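Local coordinates for protein beta-porphyranase A (Bacteroides plebeius, PDB 4AW7) that hydrolyses the red-algal polysaccharide porphyran, cutting the beta-1,4 bond between beta-D-galactose and alpha-L-galactose-6-sulfate and yielding mostly disaccharides, at residues D25-R30 and N411-K416; V100-A105 and V137-E142; P494-E499 and N562-V567. One frame throughout, in Å; residues are numbered along the deposited sequence.

Contact 1. Residues D25-R30 and N411-K416; sequences DYNTRR and NKNSWK
D25 and K412 form a salt bridge, K412 NZ lying 2.9 Å from D25 OD2. With CG of D25 anti to the backbone N (chi1 -176°), the carboxylate reaches both its own turn and the lysine. K412, extended beyond CG, comes to the syn side of OD2, while T28 OG1 donates to the same oxygen from the opposite face of the carboxylate, at 2.8 Å. The other oxygen, OD1, accepts the backbone N of N27 at 3.0 Å. Short, flat and able to take several donors, an aspartate suits this place.

Next to D25 in the turn, Y26 sets its ring nearly parallel to the amide of N411, the planes 8° apart, but the side chains cross at about a right angle, with N411 ND2 3.4 Å from Y26 CE2. Water 1 sits over the centre of the ring; it accepts a hydrogen bond from N411 ND2 at 3.0 Å and can donate to D25 OD1 and N27 OD1, though it has more acceptors in reach than protons. Y26 CE2 meets W415 CE3 at 4.1 Å, at the edge of the tyrosine ring, and W415 lays one face over CB of N411. The tyrosine hydroxyl bonds to D417, the next residue of the same loop.

N411 OD1 accepts W415 N at 2.9 Å and N413 N from opposite faces of its carbonyl plane, while ND2 also reaches V24 O. An asparagine can thus fix the loop with one end and bind water and strand with the other. Each segment opens with a type I beta turn carrying an Asx turn; the two turns join the end of strand 21-25 to the loop after strand 405-410, its parallel neighbour in the beta-sandwich.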
# COMPACT_ATOMS: atom_id res chain seq x y z
N ASP A 25 20.21 9.99 11.24
CA ASP A 25 20.79 11.33 11.32
C ASP A 25 19.66 12.32 11.46
O ASP A 25 19.06 12.75 10.47
CB ASP A 25 21.64 11.64 10.11
CG ASP A 25 22.33 12.97 10.22
OD1 ASP A 25 22.13 13.68 11.23
OD2 ASP A 25 23.00 13.30 9.22
N TYR A 26 19.34 12.68 12.70
CA TYR A 26 18.26 13.59 12.95
C TYR A 26 18.60 15.04 12.61
O TYR A 26 17.73 15.91 12.74
CB TYR A 26 17.69 13.45 14.39
CG TYR A 26 18.74 13.63 15.47
CD1 TYR A 26 19.17 14.91 15.86
CD2 TYR A 26 19.32 12.54 16.11
CE1 TYR A 26 20.14 15.08 16.85
CE2 TYR A 26 20.29 12.69 17.08
CZ TYR A 26 20.70 13.96 17.45
OH TYR A 26 21.67 14.10 18.43
N ASN A 27 19.83 15.30 12.19
CA ASN A 27 20.21 16.61 11.67
C ASN A 27 20.10 16.72 10.17
O ASN A 27 20.37 17.77 9.61
CB ASN A 27 21.65 16.96 12.11
CG ASN A 27 21.76 17.07 13.61
OD1 ASN A 27 22.36 16.21 14.24
ND2 ASN A 27 21.05 18.03 14.20
N THR A 28 19.65 15.66 9.50
CA THR A 28 19.42 15.70 8.05
C THR A 28 17.95 15.41 7.80
O THR A 28 17.47 14.33 8.13
CB THR A 28 20.32 14.69 7.33
OG1 THR A 28 21.68 15.07 7.55
CG2 THR A 28 20.05 14.67 5.83
N ARG A 29 17.26 16.39 7.23
CA ARG A 29 15.87 16.21 6.85
C ARG A 29 15.80 15.36 5.58
O ARG A 29 16.57 15.60 4.66
CB ARG A 29 15.22 17.57 6.65
CG ARG A 29 13.77 17.51 6.22
CD ARG A 29 13.06 18.80 6.41
NE ARG A 29 13.75 19.94 5.79
CZ ARG A 29 13.17 21.10 5.49
NH1 ARG A 29 11.87 21.29 5.71
NH2 ARG A 29 13.90 22.03 4.88
N ARG A 30 14.87 14.43 5.49
CA ARG A 30 14.73 13.57 4.32
C ARG A 30 13.41 13.86 3.62
O ARG A 30 12.36 14.04 4.26
CB ARG A 30 14.88 12.10 4.72
CG ARG A 30 14.72 11.11 3.56
CD ARG A 30 15.38 9.78 3.88
NE ARG A 30 15.17 8.80 2.82
CZ ARG A 30 14.15 7.96 2.75
NH1 ARG A 30 13.20 7.93 3.69
NH2 ARG A 30 14.07 7.14 1.70
N ASN A 411 24.42 6.75 15.52
CA ASN A 411 24.15 8.13 15.26
C ASN A 411 25.49 8.87 15.35
O ASN A 411 26.26 8.66 16.31
CB ASN A 411 23.18 8.68 16.31
CG ASN A 411 23.02 10.17 16.23
OD1 ASN A 411 23.61 10.90 17.04
ND2 ASN A 411 22.27 10.64 15.26
N LYS A 412 25.74 9.77 14.40
CA LYS A 412 27.04 10.47 14.28
C LYS A 412 27.32 11.37 15.47
O LYS A 412 28.50 11.68 15.72
CB LYS A 412 27.13 11.28 12.98
CG LYS A 412 26.15 12.45 12.91
CD LYS A 412 26.08 13.13 11.54
CE LYS A 412 25.33 14.49 11.68
NZ LYS A 412 24.91 15.11 10.38
N ASN A 413 26.28 11.83 16.17
CA ASN A 413 26.42 12.70 17.35
C ASN A 413 26.31 11.91 18.67
O ASN A 413 26.14 12.51 19.75
CB ASN A 413 25.36 13.79 17.36
CG ASN A 413 25.42 14.68 16.17
OD1 ASN A 413 24.41 14.90 15.50
ND2 ASN A 413 26.60 15.16 15.86
N SER A 414 26.37 10.58 18.59
CA SER A 414 26.23 9.73 19.76
C SER A 414 24.99 10.06 20.58
O SER A 414 24.99 10.00 21.81
CB SER A 414 27.48 9.85 20.64
OG SER A 414 28.62 9.48 19.88
N TRP A 415 23.91 10.42 19.88
CA TRP A 415 22.64 10.76 20.50
C TRP A 415 22.73 11.86 21.56
O TRP A 415 21.90 11.92 22.47
CB TRP A 415 22.00 9.52 21.14
CG TRP A 415 21.94 8.32 20.24
CD1 TRP A 415 22.69 7.20 20.33
CD2 TRP A 415 21.07 8.13 19.12
NE1 TRP A 415 22.35 6.31 19.36
CE2 TRP A 415 21.36 6.86 18.58
CE3 TRP A 415 20.06 8.89 18.54
CZ2 TRP A 415 20.67 6.33 17.50
CZ3 TRP A 415 19.38 8.37 17.43
CH2 TRP A 415 19.69 7.10 16.94
N LYS A 416 23.70 12.76 21.43
CA LYS A 416 23.92 13.78 22.47
C LYS A 416 22.70 14.64 22.77
O LYS A 416 22.51 15.09 23.92
CB LYS A 416 25.14 14.66 22.08
CG LYS A 416 24.85 15.76 21.07
CD LYS A 416 26.12 16.46 20.58
CE LYS A 416 25.80 17.54 19.57
NZ LYS A 416 24.96 18.64 20.14
O HOH W 1 22.18 13.31 13.98

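Contact 2. Residues V100-A105 and V137-E142; sequences VKRYIA and VPEFFE. With K (potassium ion), chain G.
V100 pairs with V137 and K101 with P138 as parallel neighbours, and after a beta bulge that shifts the register by one, I104 pairs with F140 and A105 with F141. K101 N donates a hydrogen bond to V137 O at 2.9 Å, and E139 N answers to K101 O. Both chains turn a corner at the bulge, where F140 N still reaches Y103 O. Beyond it A105 N bonds to F140 O, and E142 N to A105 O at 2.8 Å. P138 has no N-H to give, and 100-105 asks none of it, since its bonds here go to V137 O and E139 N.

At the corner R102, extended from CG to NE, lies across E139. Its NH1 is 3.0 Å from E139 OE1, a salt bridge that meets the oxygen from above the carboxylate plane, the two flat groups being turned 59° apart. NH1 also lies at the edge of the F140 ring, 3.7 Å from CE2, while E139 CG rests on one face of that ring.

Y103 swings its ring over P138 by setting CG between its backbone N and carbonyl carbon (chi1 73°). P138 CB sits over the ring face, 3.7 Å from its centroid, as a CH-pi contact. The hydroxyl binds the potassium ion at 2.9 Å, with L136 O as second ligand. Small A105 leaves room for P138 and F141.

Y103 lies close to substrate-binding K70; at the C-terminal end E142, bonded to R69, S227 and S271, lies near substrate-binding H229. In this beta-alpha-beta unit of the parallel barrel, Y131 of helix 120-132 packs on A105, V137 and P138 and meets F141 edge-to-face, I313 and I315 of strand 311-316 lie against I104, and strand 189-195 bonds to the far side of 137-142.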
# COMPACT_ATOMS: atom_id res chain seq x y z
N VAL A 100 -16.04 17.66 0.49
CA VAL A 100 -15.38 16.38 0.26
C VAL A 100 -15.04 15.70 1.58
O VAL A 100 -14.34 16.30 2.42
CB VAL A 100 -14.09 16.56 -0.55
CG1 VAL A 100 -13.41 15.23 -0.74
CG2 VAL A 100 -14.36 17.20 -1.90
N LYS A 101 -15.53 14.48 1.80
CA LYS A 101 -15.19 13.70 2.96
C LYS A 101 -14.13 12.68 2.56
O LYS A 101 -14.27 11.96 1.56
CB LYS A 101 -16.38 12.97 3.54
CG LYS A 101 -16.12 12.32 4.90
CD LYS A 101 -17.37 11.60 5.44
CE LYS A 101 -17.13 10.84 6.70
NZ LYS A 101 -17.33 11.71 7.84
N ARG A 102 -13.06 12.59 3.34
CA ARG A 102 -11.98 11.68 3.02
C ARG A 102 -12.36 10.26 3.37
O ARG A 102 -12.37 9.85 4.51
CB ARG A 102 -10.70 12.07 3.72
CG ARG A 102 -9.54 11.13 3.39
CD ARG A 102 -8.20 11.71 3.89
NE ARG A 102 -7.08 10.85 3.64
CZ ARG A 102 -6.34 10.87 2.55
NH1 ARG A 102 -6.65 11.61 1.51
NH2 ARG A 102 -5.28 10.08 2.49
N TYR A 103 -12.66 9.48 2.32
CA TYR A 103 -12.85 8.02 2.38
C TYR A 103 -12.92 7.55 0.93
O TYR A 103 -13.01 8.36 -0.00
CB TYR A 103 -14.10 7.62 3.16
CG TYR A 103 -15.45 7.86 2.50
CD1 TYR A 103 -16.03 9.11 2.50
CD2 TYR A 103 -16.14 6.83 1.87
CE1 TYR A 103 -17.27 9.32 1.93
CE2 TYR A 103 -17.36 7.02 1.30
CZ TYR A 103 -17.93 8.27 1.32
OH TYR A 103 -19.15 8.50 0.73
N ILE A 104 -12.90 6.23 0.77
CA ILE A 104 -13.07 5.59 -0.52
C ILE A 104 -14.45 4.96 -0.60
O ILE A 104 -14.79 4.09 0.21
CB ILE A 104 -12.04 4.46 -0.73
CG1 ILE A 104 -10.60 4.95 -0.58
CG2 ILE A 104 -12.27 3.77 -2.06
CD1 ILE A 104 -9.56 3.82 -0.47
N ALA A 105 -15.25 5.39 -1.57
CA ALA A 105 -16.51 4.72 -1.89
C ALA A 105 -16.20 3.64 -2.92
O ALA A 105 -15.54 3.93 -3.93
CB ALA A 105 -17.52 5.73 -2.45
N VAL A 137 -19.33 14.53 -1.05
CA VAL A 137 -18.85 13.44 -1.88
C VAL A 137 -17.61 12.79 -1.27
O VAL A 137 -16.86 13.44 -0.55
CB VAL A 137 -18.54 13.94 -3.30
CG1 VAL A 137 -19.82 14.53 -3.95
CG2 VAL A 137 -17.40 14.93 -3.34
N PRO A 138 -17.35 11.52 -1.58
CA PRO A 138 -16.06 10.93 -1.16
C PRO A 138 -14.90 11.51 -1.91
O PRO A 138 -14.99 11.84 -3.10
CB PRO A 138 -16.23 9.45 -1.53
CG PRO A 138 -17.18 9.48 -2.72
CD PRO A 138 -18.17 10.59 -2.36
N GLU A 139 -13.76 11.59 -1.24
CA GLU A 139 -12.57 12.01 -1.93
C GLU A 139 -12.17 11.03 -3.02
O GLU A 139 -11.56 11.45 -4.02
CB GLU A 139 -11.40 12.21 -0.94
CG GLU A 139 -10.13 12.75 -1.57
CD GLU A 139 -9.02 13.07 -0.58
OE1 GLU A 139 -9.19 12.84 0.64
OE2 GLU A 139 -7.98 13.56 -1.05
N PHE A 140 -12.42 9.74 -2.80
CA PHE A 140 -12.04 8.69 -3.75
C PHE A 140 -13.24 7.86 -4.10
O PHE A 140 -14.00 7.42 -3.25
CB PHE A 140 -10.96 7.76 -3.17
CG PHE A 140 -9.75 8.50 -2.67
CD1 PHE A 140 -8.78 8.90 -3.56
CD2 PHE A 140 -9.60 8.84 -1.34
CE1 PHE A 140 -7.72 9.64 -3.15
CE2 PHE A 140 -8.51 9.55 -0.91
CZ PHE A 140 -7.59 9.98 -1.82
N PHE A 141 -13.40 7.59 -5.40
CA PHE A 141 -14.40 6.63 -5.88
C PHE A 141 -13.64 5.53 -6.62
O PHE A 141 -12.85 5.80 -7.51
CB PHE A 141 -15.42 7.31 -6.79
CG PHE A 141 -16.53 6.41 -7.27
CD1 PHE A 141 -17.10 5.44 -6.46
CD2 PHE A 141 -17.07 6.56 -8.54
CE1 PHE A 141 -18.12 4.63 -6.89
CE2 PHE A 141 -18.14 5.77 -8.95
CZ PHE A 141 -18.66 4.81 -8.15
N GLU A 142 -13.94 4.29 -6.23
CA GLU A 142 -13.27 3.07 -6.70
C GLU A 142 -14.41 2.17 -7.21
O GLU A 142 -14.95 1.35 -6.46
CB GLU A 142 -12.50 2.47 -5.55
CG GLU A 142 -11.60 1.30 -5.88
CD GLU A 142 -10.89 0.74 -4.65
OE1 GLU A 142 -11.51 0.67 -3.57
OE2 GLU A 142 -9.70 0.36 -4.81
K K G . -20.31 11.15 1.11

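Contact 3. Residues P494-E499 and N562-V567; sequences PFTGIE and NGDNNV
F495 and N565 form the close-packed centre, a hydrogen-bonded antiparallel pair in which F495 N meets N565 O at 2.8 Å and N565 N returns to F495 O at 3.0 Å. On the buried side F495 CE1 touches V567 CG2 at 3.7 Å, the two side chains crossing at a slant, and both reach L583 of strand 577-589. I498 lies on the same side. Its CB is 3.4 Å from N565 ND2, and chi1 of -63° brings CG1 and CD1 against the same nitrogen, CD1 at 3.6 Å. That amide is held mainly outside, ND2 by K561 O and OD1 by N526. A glycine in place of I498 would probably open a gap beside the N565 amide and take away one of the side chains packed on L583 and Y476.

The irregularity that brings I498 here is a G1 beta bulge at the edge of a four-stranded antiparallel sheet: G497 and I498 together face G563, G497 with the positive phi (73°) that glycine takes easily. I498 N bonds to G563 O, and G563 N to I498 O. G563 also has backbone angles at which a CB would jam against the preceding carbonyl.

Toward solvent the fit is looser. T496 and D564 run alongside each other in the same direction, and their closest approach is T496 CG2 to D564 OD1, 3.6 Å. Water 2 fills in for direct contact: it accepts from G497 N and donates to D564 OD1 at 2.7 Å. At the bulge end N562 OD1 accepts a hydrogen bond from the backbone N of S500.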
# COMPACT_ATOMS: atom_id res chain seq x y z
N PRO A 494 17.75 1.87 -20.10
CA PRO A 494 18.18 3.27 -20.10
C PRO A 494 17.35 4.10 -19.15
O PRO A 494 16.15 3.83 -18.95
CB PRO A 494 17.93 3.71 -21.55
CG PRO A 494 16.83 2.84 -22.03
CD PRO A 494 16.92 1.55 -21.29
N PHE A 495 18.00 5.11 -18.58
CA PHE A 495 17.35 6.08 -17.68
C PHE A 495 17.76 7.48 -18.12
O PHE A 495 18.86 7.65 -18.68
CB PHE A 495 17.80 5.86 -16.24
CG PHE A 495 17.40 4.54 -15.70
CD1 PHE A 495 18.16 3.42 -15.93
CD2 PHE A 495 16.23 4.41 -14.96
CE1 PHE A 495 17.79 2.20 -15.46
CE2 PHE A 495 15.85 3.15 -14.48
CZ PHE A 495 16.63 2.06 -14.72
N THR A 496 16.90 8.47 -17.90
CA THR A 496 17.16 9.85 -18.29
C THR A 496 16.85 10.81 -17.14
O THR A 496 16.07 10.50 -16.24
CB THR A 496 16.33 10.22 -19.53
OG1 THR A 496 14.92 10.16 -19.24
CG2 THR A 496 16.65 9.31 -20.73
N GLY A 497 17.43 12.01 -17.22
CA GLY A 497 17.09 13.07 -16.29
C GLY A 497 17.62 12.91 -14.88
O GLY A 497 17.13 13.57 -13.98
N ILE A 498 18.58 12.05 -14.66
CA ILE A 498 19.06 11.80 -13.31
C ILE A 498 19.86 12.96 -12.77
O ILE A 498 20.78 13.46 -13.41
CB ILE A 498 19.88 10.49 -13.24
CG1 ILE A 498 18.91 9.29 -13.62
CG2 ILE A 498 20.60 10.36 -11.87
CD1 ILE A 498 19.34 7.94 -13.24
N GLU A 499 19.48 13.45 -11.60
CA GLU A 499 20.33 14.36 -10.83
C GLU A 499 21.21 13.59 -9.93
O GLU A 499 20.78 13.09 -8.89
CB GLU A 499 19.55 15.31 -9.96
CG GLU A 499 18.98 16.43 -10.69
CD GLU A 499 18.67 17.59 -9.76
OE1 GLU A 499 19.45 17.90 -8.82
OE2 GLU A 499 17.62 18.21 -10.01
N ASN A 562 25.07 12.84 -14.30
CA ASN A 562 23.91 13.70 -14.50
C ASN A 562 23.32 13.47 -15.89
O ASN A 562 24.04 13.50 -16.88
CB ASN A 562 24.33 15.16 -14.33
CG ASN A 562 24.73 15.47 -12.92
OD1 ASN A 562 23.97 15.20 -11.98
ND2 ASN A 562 25.94 15.98 -12.72
N GLY A 563 22.02 13.23 -15.95
CA GLY A 563 21.34 12.99 -17.23
C GLY A 563 21.16 11.51 -17.49
O GLY A 563 20.52 10.77 -16.72
N ASP A 564 21.68 11.06 -18.63
CA ASP A 564 21.51 9.66 -19.08
C ASP A 564 22.36 8.68 -18.30
O ASP A 564 23.51 8.94 -18.01
CB ASP A 564 21.94 9.54 -20.54
CG ASP A 564 20.97 10.24 -21.50
OD1 ASP A 564 19.91 10.80 -21.18
OD2 ASP A 564 21.31 10.20 -22.72
N ASN A 565 21.75 7.56 -17.92
CA ASN A 565 22.44 6.48 -17.28
C ASN A 565 21.92 5.18 -17.86
O ASN A 565 20.80 5.16 -18.39
CB ASN A 565 22.22 6.50 -15.77
CG ASN A 565 22.92 7.67 -15.09
OD1 ASN A 565 24.02 7.50 -14.57
ND2 ASN A 565 22.28 8.85 -15.08
N ASN A 566 22.74 4.14 -17.79
CA ASN A 566 22.34 2.83 -18.28
C ASN A 566 22.66 1.76 -17.26
O ASN A 566 23.69 1.80 -16.57
CB ASN A 566 23.04 2.51 -19.60
CG ASN A 566 22.13 1.70 -20.52
OD1 ASN A 566 21.22 2.26 -21.14
ND2 ASN A 566 22.35 0.41 -20.57
N VAL A 567 21.74 0.79 -17.15
CA VAL A 567 21.95 -0.38 -16.34
C VAL A 567 21.88 -1.59 -17.27
O VAL A 567 20.95 -1.70 -18.04
CB VAL A 567 20.92 -0.47 -15.23
CG1 VAL A 567 21.20 -1.73 -14.46
CG2 VAL A 567 20.99 0.75 -14.33
O HOH W 2 19.00 12.65 -19.46

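In the fold
From the N terminus the chain passes first through 25-30, which waits some 380 residues for its partner 411-416. Within that long span lies the catalytic parallel barrel, where contact 2 closes a short loop of 31 residues holding helix 120-132; contact 2 is therefore nested within contact 1. Contact 1 ties the corner between strands 21-25 and 29-32, which belong to two different sheets, to the loop after strand 405-410. Contact 3 comes later, in series with both, and closes a 62-residue, helix-free loop in the C-terminal beta domain. None of the three touches another; the centres of contact 1 and contact 2 lie about 39 Å apart.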